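Local coordinates for uncharacterized protein (PDB 3FD9) that acts as the antiactivator of the type III secretion regulon, probably by disrupting self-association and DNA binding of the activator ExsA until ExsC relieves it, at residues G208-P213 and C218-L223; W102-V107 and G204-F209; D89-N92 and Q97-I100; A235-L240 and N244-Q249. All blocks are in the same frame, centred on the assembly; numbering follows the deposited sequence.

Interaction 1: G208-P213 and C218-L223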
loop_
_atom_site.group_PDB
_atom_site.type_symbol
_atom_site.label_atom_id
_atom_site.label_comp_id
_atom_site.label_asym_id
_atom_site.label_seq_id
_atom_site.Cartn_x
_atom_site.Cartn_y
_atom_site.Cartn_z
ATOM N N GLY A 208 12.792 27.661 15.648
ATOM C CA GLY A 208 11.951 27.190 16.731
ATOM C C GLY A 208 12.586 26.112 17.585
ATOM O O GLY A 208 12.091 25.816 18.666
ATOM N N PHE A 209 13.676 25.518 17.102
ATOM C CA PHE A 209 14.300 24.381 17.783
ATOM C C PHE A 209 15.225 24.797 18.917
ATOM O O PHE A 209 15.454 24.021 19.846
ATOM C CB PHE A 209 15.103 23.520 16.802
ATOM C CG PHE A 209 14.270 22.616 15.957
ATOM C CD1 PHE A 209 13.697 21.483 16.497
ATOM C CD2 PHE A 209 14.078 22.887 14.613
ATOM C CE1 PHE A 209 12.933 20.641 15.715
ATOM C CE2 PHE A 209 13.321 22.062 13.824
ATOM C CZ PHE A 209 12.740 20.936 14.370
ATOM N N GLU A 210 15.781 26.000 18.834
ATOM C CA GLU A 210 16.747 26.429 19.836
ATOM C C GLU A 210 16.084 26.851 21.145
ATOM O O GLU A 210 14.944 27.325 21.151
ATOM C CB GLU A 210 17.677 27.515 19.290
ATOM C CG GLU A 210 17.022 28.526 18.373
ATOM C CD GLU A 210 17.969 28.994 17.277
ATOM O OE1 GLU A 210 18.738 28.151 16.758
ATOM O OE2 GLU A 210 17.940 30.197 16.929
ATOM N N PRO A 211 16.801 26.665 22.266
ATOM C CA PRO A 211 18.193 26.206 22.276
ATOM C C PRO A 211 18.302 24.699 22.060
ATOM O O PRO A 211 17.544 23.941 22.669
ATOM C CB PRO A 211 18.662 26.548 23.699
ATOM C CG PRO A 211 17.461 27.130 24.415
ATOM C CD PRO A 211 16.261 26.755 23.630
ATOM N N ILE A 212 19.247 24.274 21.226
ATOM C CA ILE A 212 19.462 22.849 20.977
ATOM C C ILE A 212 20.502 22.272 21.935
ATOM O O ILE A 212 21.397 22.988 22.377
ATOM C CB ILE A 212 19.925 22.597 19.526
ATOM C CG1 ILE A 212 21.413 22.883 19.384
ATOM C CG2 ILE A 212 19.135 23.460 18.547
ATOM C CD1 ILE A 212 22.060 22.102 18.283
ATOM N N PRO A 213 20.396 20.971 22.255
ATOM C CA PRO A 213 21.347 20.311 23.160
ATOM C C PRO A 213 22.788 20.578 22.748
ATOM O O PRO A 213 23.053 20.683 21.557
ATOM C CB PRO A 213 21.016 18.830 22.985
ATOM C CG PRO A 213 19.579 18.820 22.615
ATOM C CD PRO A 213 19.371 20.039 21.763
ATOM N N CYS A 218 27.859 20.973 16.818
ATOM C CA CYS A 218 28.678 20.906 15.609
ATOM C C CYS A 218 27.887 20.424 14.392
ATOM O O CYS A 218 28.309 20.615 13.257
ATOM C CB CYS A 218 29.965 20.095 15.828
ATOM S SG CYS A 218 29.894 18.910 17.178
ATOM N N LEU A 219 26.740 19.804 14.632
ATOM C CA LEU A 219 25.786 19.554 13.555
ATOM C C LEU A 219 24.964 20.806 13.246
ATOM O O LEU A 219 24.750 21.146 12.081
ATOM C CB LEU A 219 24.825 18.430 13.916
ATOM C CG LEU A 219 23.630 18.378 12.960
ATOM C CD1 LEU A 219 24.117 18.031 11.559
ATOM C CD2 LEU A 219 22.556 17.401 13.430
ATOM N N TRP A 220 24.508 21.491 14.291
ATOM C CA TRP A 220 23.624 22.628 14.105
ATOM C C TRP A 220 24.293 23.820 13.440
ATOM O O TRP A 220 23.721 24.424 12.539
ATOM C CB TRP A 220 22.991 23.061 15.423
ATOM C CG TRP A 220 21.564 23.497 15.245
ATOM C CD1 TRP A 220 21.091 24.775 15.222
ATOM C CD2 TRP A 220 20.424 22.645 15.034
ATOM N NE1 TRP A 220 19.730 24.772 15.023
ATOM C CE2 TRP A 220 19.299 23.478 14.908
ATOM C CE3 TRP A 220 20.249 21.262 14.953
ATOM C CZ2 TRP A 220 18.020 22.971 14.706
ATOM C CZ3 TRP A 220 18.972 20.764 14.751
ATOM C CH2 TRP A 220 17.881 21.613 14.631
ATOM N N GLN A 221 25.493 24.162 13.890
ATOM C CA GLN A 221 26.230 25.269 13.294
ATOM C C GLN A 221 26.175 25.236 11.758
ATOM O O GLN A 221 25.690 26.186 11.139
ATOM C CB GLN A 221 27.664 25.333 13.838
ATOM C CG GLN A 221 28.725 25.772 12.832
ATOM C CD GLN A 221 28.720 27.268 12.564
ATOM O OE1 GLN A 221 28.192 28.057 13.352
ATOM N NE2 GLN A 221 29.320 27.666 11.446
ATOM N N PRO A 222 26.635 24.135 11.137
ATOM C CA PRO A 222 26.590 24.044 9.674
ATOM C C PRO A 222 25.168 23.979 9.140
ATOM O O PRO A 222 24.901 24.457 8.043
ATOM C CB PRO A 222 27.282 22.712 9.380
ATOM C CG PRO A 222 27.997 22.347 10.630
ATOM C CD PRO A 222 27.211 22.927 11.745
ATOM N N LEU A 223 24.264 23.378 9.902
ATOM C CA LEU A 223 22.906 23.164 9.423
ATOM C C LEU A 223 22.206 24.500 9.168
ATOM O O LEU A 223 21.428 24.641 8.223
ATOM C CB LEU A 223 22.110 22.305 10.415
ATOM C CG LEU A 223 20.858 21.627 9.857
ATOM C CD1 LEU A 223 21.234 20.607 8.806
ATOM C CD2 LEU A 223 20.055 20.969 10.951
#

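Interaction 2: W102-V107 and G204-F209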
loop_
_atom_site.group_PDB
_atom_site.type_symbol
_atom_site.label_atom_id
_atom_site.label_comp_id
_atom_site.label_asym_id
_atom_site.label_seq_id
_atom_site.Cartn_x
_atom_site.Cartn_y
_atom_site.Cartn_z
ATOM N N TRP A 102 15.705 13.139 6.470
ATOM C CA TRP A 102 17.103 12.815 6.275
ATOM C C TRP A 102 17.982 13.323 7.405
ATOM O O TRP A 102 19.087 12.841 7.597
ATOM C CB TRP A 102 17.596 13.332 4.920
ATOM C CG TRP A 102 17.539 12.276 3.843
ATOM C CD1 TRP A 102 18.449 11.273 3.625
ATOM C CD2 TRP A 102 16.520 12.108 2.851
ATOM N NE1 TRP A 102 18.053 10.496 2.562
ATOM C CE2 TRP A 102 16.874 10.986 2.071
ATOM C CE3 TRP A 102 15.344 12.796 2.545
ATOM C CZ2 TRP A 102 16.098 10.542 1.009
ATOM C CZ3 TRP A 102 14.572 12.348 1.489
ATOM C CH2 TRP A 102 14.953 11.234 0.733
ATOM N N VAL A 103 17.497 14.290 8.165
ATOM C CA VAL A 103 18.303 14.849 9.233
ATOM C C VAL A 103 17.577 14.785 10.571
ATOM O O VAL A 103 17.901 13.962 11.417
ATOM C CB VAL A 103 18.711 16.307 8.935
ATOM C CG1 VAL A 103 19.611 16.840 10.029
ATOM C CG2 VAL A 103 19.415 16.391 7.610
ATOM N N LEU A 104 16.589 15.649 10.757
ATOM C CA LEU A 104 15.988 15.831 12.070
ATOM C C LEU A 104 15.551 14.534 12.738
ATOM O O LEU A 104 15.877 14.296 13.901
ATOM C CB LEU A 104 14.828 16.815 12.001
ATOM C CG LEU A 104 15.154 18.199 11.429
ATOM C CD1 LEU A 104 13.931 19.103 11.562
ATOM C CD2 LEU A 104 16.356 18.813 12.115
ATOM N N LEU A 105 14.821 13.693 12.016
ATOM C CA LEU A 105 14.334 12.443 12.594
ATOM C C LEU A 105 15.442 11.423 12.902
ATOM O O LEU A 105 15.484 10.860 13.998
ATOM C CB LEU A 105 13.255 11.821 11.706
ATOM C CG LEU A 105 11.912 12.533 11.697
ATOM C CD1 LEU A 105 10.886 11.663 11.021
ATOM C CD2 LEU A 105 11.454 12.880 13.111
ATOM N N PRO A 106 16.335 11.165 11.936
ATOM C CA PRO A 106 17.482 10.297 12.240
ATOM C C PRO A 106 18.314 10.845 13.398
ATOM O O PRO A 106 18.630 10.130 14.352
ATOM C CB PRO A 106 18.304 10.344 10.955
ATOM C CG PRO A 106 17.285 10.619 9.879
ATOM C CD PRO A 106 16.295 11.557 10.517
ATOM N N VAL A 107 18.661 12.122 13.313
ATOM C CA VAL A 107 19.467 12.768 14.338
ATOM C C VAL A 107 18.824 12.654 15.708
ATOM O O VAL A 107 19.510 12.434 16.707
ATOM C CB VAL A 107 19.702 14.247 14.007
ATOM C CG1 VAL A 107 20.155 15.006 15.242
ATOM C CG2 VAL A 107 20.722 14.368 12.875
ATOM N N GLY A 204 9.083 26.939 7.463
ATOM C CA GLY A 204 10.261 26.457 6.761
ATOM C C GLY A 204 11.627 26.679 7.397
ATOM O O GLY A 204 12.637 26.249 6.833
ATOM N N GLY A 205 11.668 27.331 8.559
ATOM C CA GLY A 205 12.926 27.680 9.194
ATOM C C GLY A 205 13.236 26.849 10.423
ATOM O O GLY A 205 12.360 26.152 10.939
ATOM N N LEU A 206 14.475 26.936 10.906
ATOM C CA LEU A 206 14.937 26.082 12.005
ATOM C C LEU A 206 14.989 26.765 13.375
ATOM O O LEU A 206 15.480 26.181 14.344
ATOM C CB LEU A 206 16.318 25.504 11.679
ATOM C CG LEU A 206 16.310 24.348 10.689
ATOM C CD1 LEU A 206 17.720 23.972 10.294
ATOM C CD2 LEU A 206 15.583 23.156 11.284
ATOM N N ALA A 207 14.494 27.995 13.456
ATOM C CA ALA A 207 14.693 28.807 14.654
ATOM C C ALA A 207 13.952 28.264 15.878
ATOM O O ALA A 207 14.425 28.387 17.004
ATOM C CB ALA A 207 14.294 30.252 14.383
ATOM N N GLY A 208 12.792 27.661 15.648
ATOM C CA GLY A 208 11.951 27.190 16.731
ATOM C C GLY A 208 12.586 26.112 17.585
ATOM O O GLY A 208 12.091 25.816 18.666
ATOM N N PHE A 209 13.676 25.518 17.102
ATOM C CA PHE A 209 14.300 24.381 17.783
ATOM C C PHE A 209 15.225 24.797 18.917
ATOM O O PHE A 209 15.454 24.021 19.846
ATOM C CB PHE A 209 15.103 23.520 16.802
ATOM C CG PHE A 209 14.270 22.616 15.957
ATOM C CD1 PHE A 209 13.697 21.483 16.497
ATOM C CD2 PHE A 209 14.078 22.887 14.613
ATOM C CE1 PHE A 209 12.933 20.641 15.715
ATOM C CE2 PHE A 209 13.321 22.062 13.824
ATOM C CZ PHE A 209 12.740 20.936 14.370
#

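Interaction 3: D89-N92 and Q97-I100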
loop_
_atom_site.group_PDB
_atom_site.type_symbol
_atom_site.label_atom_id
_atom_site.label_comp_id
_atom_site.label_asym_id
_atom_site.label_seq_id
_atom_site.Cartn_x
_atom_site.Cartn_y
_atom_site.Cartn_z
ATOM N N ASP A 89 21.689 9.066 -2.140
ATOM C CA ASP A 89 20.732 10.020 -2.663
ATOM C C ASP A 89 21.343 11.404 -2.726
ATOM O O ASP A 89 22.246 11.717 -1.961
ATOM C CB ASP A 89 19.495 10.055 -1.779
ATOM C CG ASP A 89 18.775 8.730 -1.741
ATOM O OD1 ASP A 89 18.171 8.352 -2.772
ATOM O OD2 ASP A 89 18.805 8.075 -0.675
ATOM N N ARG A 90 20.851 12.219 -3.651
ATOM C CA ARG A 90 21.176 13.631 -3.676
ATOM C C ARG A 90 19.998 14.308 -3.002
ATOM O O ARG A 90 18.872 14.224 -3.489
ATOM C CB ARG A 90 21.323 14.133 -5.112
ATOM C CG ARG A 90 22.039 13.173 -6.054
ATOM C CD ARG A 90 23.537 13.408 -6.085
ATOM N NE ARG A 90 23.877 14.748 -6.565
ATOM C CZ ARG A 90 25.118 15.167 -6.809
ATOM N NH1 ARG A 90 26.146 14.347 -6.623
ATOM N NH2 ARG A 90 25.330 16.405 -7.242
ATOM N N VAL A 91 20.249 14.970 -1.879
ATOM C CA VAL A 91 19.170 15.431 -1.026
ATOM C C VAL A 91 19.187 16.938 -0.844
ATOM O O VAL A 91 20.177 17.510 -0.395
ATOM C CB VAL A 91 19.240 14.778 0.361
ATOM C CG1 VAL A 91 18.031 15.195 1.177
ATOM C CG2 VAL A 91 19.310 13.267 0.240
ATOM N N ASN A 92 18.076 17.585 -1.178
ATOM C CA ASN A 92 17.982 19.027 -1.041
ATOM C C ASN A 92 17.383 19.407 0.295
ATOM O O ASN A 92 16.170 19.337 0.481
ATOM C CB ASN A 92 17.150 19.625 -2.168
ATOM C CG ASN A 92 17.161 21.131 -2.151
ATOM O OD1 ASN A 92 17.879 21.747 -1.364
ATOM N ND2 ASN A 92 16.365 21.738 -3.019
ATOM N N GLN A 97 10.474 18.693 4.047
ATOM C CA GLN A 97 10.230 17.268 4.138
ATOM C C GLN A 97 11.547 16.513 4.092
ATOM O O GLN A 97 11.712 15.485 4.751
ATOM C CB GLN A 97 9.355 16.804 2.986
ATOM C CG GLN A 97 8.682 15.486 3.260
ATOM C CD GLN A 97 7.828 15.544 4.513
ATOM O OE1 GLN A 97 6.948 16.422 4.646
ATOM N NE2 GLN A 97 8.078 14.615 5.448
ATOM N N SER A 98 12.479 17.018 3.294
ATOM C CA SER A 98 13.779 16.386 3.144
ATOM C C SER A 98 14.653 16.655 4.363
ATOM O O SER A 98 15.390 15.786 4.818
ATOM C CB SER A 98 14.466 16.883 1.876
ATOM O OG SER A 98 13.909 16.266 0.729
HETATM N N MSE A 99 14.560 17.865 4.887
HETATM C CA MSE A 99 15.261 18.226 6.106
HETATM C C MSE A 99 14.842 17.308 7.256
HETATM O O MSE A 99 15.650 16.953 8.110
HETATM C CB MSE A 99 14.968 19.684 6.457
HETATM C CG MSE A 99 15.466 20.087 7.828
HETATM SE SE MSE A 99 17.427 20.173 7.915
HETATM C CE MSE A 99 17.677 21.884 6.951
ATOM N N ILE A 100 13.575 16.908 7.256
ATOM C CA ILE A 100 13.014 16.141 8.357
ATOM C C ILE A 100 13.375 14.671 8.273
ATOM O O ILE A 100 13.726 14.051 9.269
ATOM C CB ILE A 100 11.480 16.246 8.382
ATOM C CG1 ILE A 100 11.039 17.659 8.773
ATOM C CG2 ILE A 100 10.899 15.233 9.339
ATOM C CD1 ILE A 100 9.568 17.933 8.483
HETATM O O HOH W 1 15.493 16.076 -1.785
#

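Interaction 4: A235-L240 and N244-Q249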
loop_
_atom_site.group_PDB
_atom_site.type_symbol
_atom_site.label_atom_id
_atom_site.label_comp_id
_atom_site.label_asym_id
_atom_site.label_seq_id
_atom_site.Cartn_x
_atom_site.Cartn_y
_atom_site.Cartn_z
ATOM N N ALA A 235 29.682 19.447 5.645
ATOM C CA ALA A 235 29.982 19.426 7.070
ATOM C C ALA A 235 28.886 18.705 7.844
ATOM O O ALA A 235 29.162 18.043 8.840
ATOM C CB ALA A 235 30.166 20.829 7.600
ATOM N N VAL A 236 27.641 18.826 7.399
ATOM C CA VAL A 236 26.583 18.075 8.058
ATOM C C VAL A 236 26.555 16.665 7.492
ATOM O O VAL A 236 26.210 15.713 8.189
ATOM C CB VAL A 236 25.179 18.745 7.975
ATOM C CG1 VAL A 236 25.303 20.241 7.745
ATOM C CG2 VAL A 236 24.320 18.101 6.905
ATOM N N GLN A 237 26.941 16.522 6.233
ATOM C CA GLN A 237 27.068 15.187 5.656
ATOM C C GLN A 237 28.054 14.389 6.492
ATOM O O GLN A 237 27.743 13.296 6.948
ATOM C CB GLN A 237 27.518 15.252 4.193
ATOM C CG GLN A 237 27.282 13.968 3.407
ATOM C CD GLN A 237 28.447 12.996 3.516
ATOM O OE1 GLN A 237 29.511 13.337 4.043
ATOM N NE2 GLN A 237 28.258 11.785 3.005
ATOM N N ALA A 238 29.231 14.961 6.717
ATOM C CA ALA A 238 30.291 14.304 7.477
ATOM C C ALA A 238 29.846 13.959 8.892
ATOM O O ALA A 238 30.180 12.900 9.411
ATOM C CB ALA A 238 31.519 15.184 7.522
ATOM N N TRP A 239 29.107 14.867 9.518
ATOM C CA TRP A 239 28.655 14.660 10.887
ATOM C C TRP A 239 27.754 13.439 10.957
ATOM O O TRP A 239 27.928 12.578 11.814
ATOM C CB TRP A 239 27.899 15.884 11.392
ATOM C CG TRP A 239 27.696 15.892 12.865
ATOM C CD1 TRP A 239 28.546 16.393 13.799
ATOM C CD2 TRP A 239 26.560 15.394 13.583
ATOM N NE1 TRP A 239 28.022 16.228 15.056
ATOM C CE2 TRP A 239 26.799 15.620 14.951
ATOM C CE3 TRP A 239 25.366 14.774 13.204
ATOM C CZ2 TRP A 239 25.898 15.249 15.940
ATOM C CZ3 TRP A 239 24.469 14.404 14.190
ATOM C CH2 TRP A 239 24.740 14.644 15.541
ATOM N N LEU A 240 26.790 13.371 10.044
ATOM C CA LEU A 240 25.818 12.289 10.033
ATOM C C LEU A 240 26.528 10.993 9.736
ATOM O O LEU A 240 26.280 9.970 10.370
ATOM C CB LEU A 240 24.758 12.535 8.962
ATOM C CG LEU A 240 23.863 13.758 9.140
ATOM C CD1 LEU A 240 22.958 13.934 7.923
ATOM C CD2 LEU A 240 23.049 13.622 10.402
ATOM N N ASN A 244 26.846 7.096 11.326
ATOM C CA ASN A 244 26.050 6.095 10.646
ATOM C C ASN A 244 24.604 6.558 10.466
ATOM O O ASN A 244 23.671 5.755 10.537
ATOM C CB ASN A 244 26.099 4.792 11.436
ATOM C CG ASN A 244 25.627 3.609 10.633
ATOM O OD1 ASN A 244 25.987 3.457 9.462
ATOM N ND2 ASN A 244 24.816 2.756 11.258
ATOM N N LEU A 245 24.423 7.858 10.232
ATOM C CA LEU A 245 23.091 8.403 9.973
ATOM C C LEU A 245 22.916 8.740 8.504
ATOM O O LEU A 245 21.878 9.254 8.096
ATOM C CB LEU A 245 22.799 9.625 10.841
ATOM C CG LEU A 245 22.974 9.405 12.340
ATOM C CD1 LEU A 245 22.791 10.723 13.083
ATOM C CD2 LEU A 245 22.028 8.339 12.878
ATOM N N CYS A 246 23.932 8.457 7.703
ATOM C CA CYS A 246 23.761 8.491 6.257
ATOM C C CYS A 246 24.808 7.623 5.574
ATOM O O CYS A 246 25.651 7.002 6.236
ATOM C CB CYS A 246 23.775 9.921 5.721
ATOM S SG CYS A 246 25.390 10.692 5.685
ATOM N N GLN A 247 24.741 7.567 4.249
ATOM C CA GLN A 247 25.596 6.671 3.484
ATOM C C GLN A 247 26.806 7.431 2.998
ATOM O O GLN A 247 26.795 8.658 2.959
ATOM C CB GLN A 247 24.833 6.069 2.302
ATOM C CG GLN A 247 23.630 5.259 2.726
ATOM C CD GLN A 247 23.958 4.283 3.839
ATOM O OE1 GLN A 247 24.690 3.321 3.634
ATOM N NE2 GLN A 247 23.412 4.524 5.022
ATOM N N ALA A 248 27.856 6.703 2.647
ATOM C CA ALA A 248 29.060 7.335 2.154
ATOM C C ALA A 248 28.713 8.238 0.989
ATOM O O ALA A 248 29.195 9.367 0.916
ATOM C CB ALA A 248 30.082 6.295 1.742
ATOM N N GLN A 249 27.856 7.746 0.097
ATOM C CA GLN A 249 27.560 8.437 -1.155
ATOM C C GLN A 249 26.337 9.343 -1.132
ATOM O O GLN A 249 25.991 9.938 -2.152
ATOM C CB GLN A 249 27.426 7.432 -2.293
ATOM C CG GLN A 249 28.707 6.673 -2.569
ATOM C CD GLN A 249 29.893 7.596 -2.734
ATOM O OE1 GLN A 249 29.798 8.635 -3.386
ATOM N NE2 GLN A 249 31.024 7.219 -2.144
#

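Interaction 1: G208-P213 and C218-L223
Ile212 and Trp220 form the closest backbone approach of 208-213 to 218-223, their CA atoms 8.0 Å apart, where the loop leaving a 3-10 turn runs back past the short helix it is about to enter. This is a loop-to-helix contact inside the C-terminal domain of ExsD, centred on one indole. The peptide bond before Pro211 is cis and turns the chain between the turn and Ile212; on the other side, Pro222 kinks the helix just beyond Trp220. Ile212 lies across one face of the indole. Its CG1 sits between backbone N and carbonyl carbon (chi1 80°), which turns the CG2 methyl onto the ring: CG2 is 3.7 Å from the centroid of the Trp220 five-membered ring and only 12° off its normal, a CH-pi contact. Leu223 CD2 covers the opposite face nearer the rim, so aliphatic groups flank the indole above and below. Phe209 takes the far end. The edge of the Trp220 six-membered ring points at the Phe209 face in an offset edge-to-face pair, with centroids 5.7 Å apart and planes at 71°. Beyond it, the Phe209 ring meets Trp193, while Phe209 O accepts a hydrogen bond from Trp190 NE1. At the solvent-exposed side, the Glu210 side chain bends back toward the indole nitrogen, Glu210 OE1 halting 3.9 Å from Trp220 NE1.

Interaction 2: W102-V107 and G204-F209
Leu104 and Phe209 approach each other obliquely, the leucine pointing out from helix 96-115 and the phenyl ring reaching in from the chain that follows helix 193-203. One methyl makes the main contact: Leu104 CD1 lies 3.6 Å from Phe209 CZ, with Phe209 CE2 also close, so it approaches the CE2-CZ side of the ring at a slant. Two torsions carry it there. In Leu104, CG stands opposite the carbonyl carbon (chi1 -56°), and CD1 then continues the extended line from CA (chi2 -174°). Leu206 makes a looser contact, its CD2 4.4 Å from Leu104 CD1. Within its own turn, Leu206 O sits at the rim of the Phe209 ring and in its plane. The backbones stay well separated, with 10.3 Å between the CA atoms of Leu104 and Leu206, and the side chains span the interval. Trp193, Met197 and Leu200 of helix 193-203 also touch Leu104, as does Trp220, so the leucine is embedded where three helices and a connecting loop converge. On another side of helix 96-115, Leu105 packs against Met39 of the second subunit. No hydrogen bond crosses between 102-107 and 204-209. The contact is wholly apolar and buried, so its contribution to the packing between helix 96-115 and the loop after helix 193-203 should come from dispersion and exclusion of water, with little directional preference.

Interaction 3: D89-N92 and Q97-I100
Asn92 and Ser98 stand where strand 90-92 and the first turns of helix 96-115 come nearest, their CA atoms 6.5 Å apart across a short connection. Within 97-100, Ser98 makes the contact with the strand: its CB packs directly, its hydroxyl through a water. The CB lies against the strand end, 3.3 Å from Asn92 O and 4.0 Å from the CG1 methyl of Val91. With Ser98 OG opposite the carbonyl carbon (chi1 -77°), the oxygen comes within 3.0 Å of a water that also accepts a hydrogen bond from Asn92 N, the water lying 3.1 Å from that nitrogen. This solvent bridge links strand backbone to helix side chain where no direct hydrogen bond joins 89-92 to 97-100. The unit is a strand-turn-helix connection, and the strand belongs to a small two-stranded parallel sheet: Val91 pairs through its backbone with His251 and Tyr253 of strand 251-253. Asn92 shapes the turn itself, since OD1 accepts from Ala94 N in an Asx turn while ND2 donates to Gln255 O near the chain terminus. Val91 is buried, its side chain touching Trp102 on the helix and Phe252 on the partner strand. Further round the helix, selenomethionine Met99 turns into the interior and packs on Leu200 and Leu206.

Interaction 4: A235-L240 and N244-Q249
Leu240 and Leu245 meet at about a right angle at the end of helix 232-241, with Leu240 CD2 4.0 Å from Leu245 CD1. The same Leu245 methyl reaches Trp239 CZ3 at 4.2 Å, the indole and the leucine running side by side and pointing the same way. Leu240 CD2 also lies at the Trp239 rim, in the plane of the ring. Cys246 also packs on Leu240: its SG sits 3.8 Å from Leu240 CB and comes near Gln237 O, having turned between its own backbone N and carbonyl carbon (chi1 74°). Phe252 of strand 251-253 touches both Leu240 and Cys246, and Val107 of helix 96-115 packs on Leu240 and Trp239. Polar groups lie farther out. Gln237 leads its amide over the chain that follows the helix; NE2 donates to Asp250 O, a bond that ties the helix flank to the approach to strand 251-253. Ala248 O lies 3.3 Å from Gln237 NE2. Gln247 points away from the helix and hydrogen-bonds Gln56 through NE2. The backbone link across the turn is Leu245 N to Leu240 O, 2.8 Å long and nearly straight at the hydrogen (163°). Asn244 has positive phi, and its N bonds to His241 O. Together the two bonds make a Schellman motif, with Asn244 as C-prime, followed by the apolar Leu245 folding back on the helix.

Helix 96-115 connects all four contacts: interactions 2 and 3 use it directly, while Val107 touches Leu219 of interaction 1 and both Trp239 and Leu240 of interaction 4. Interaction 2 is the buried, purely apolar member. Interaction 1 shares Phe209 with it but extends to the exposed Glu210, and relies on aromatic and CH-pi geometry. Their centres are about 8 Å apart. Interaction 3, about 11 Å from interaction 2 between centres, is partly buried and hydrated. Interaction 4, also partly buried, has an apolar centre and exposed residues at its polar edge, and alone has a direct hydrogen bond between its segments; its helix packs against that of interaction 1 through Leu219 on Trp239. Strand 251-253 borders both 3 and 4.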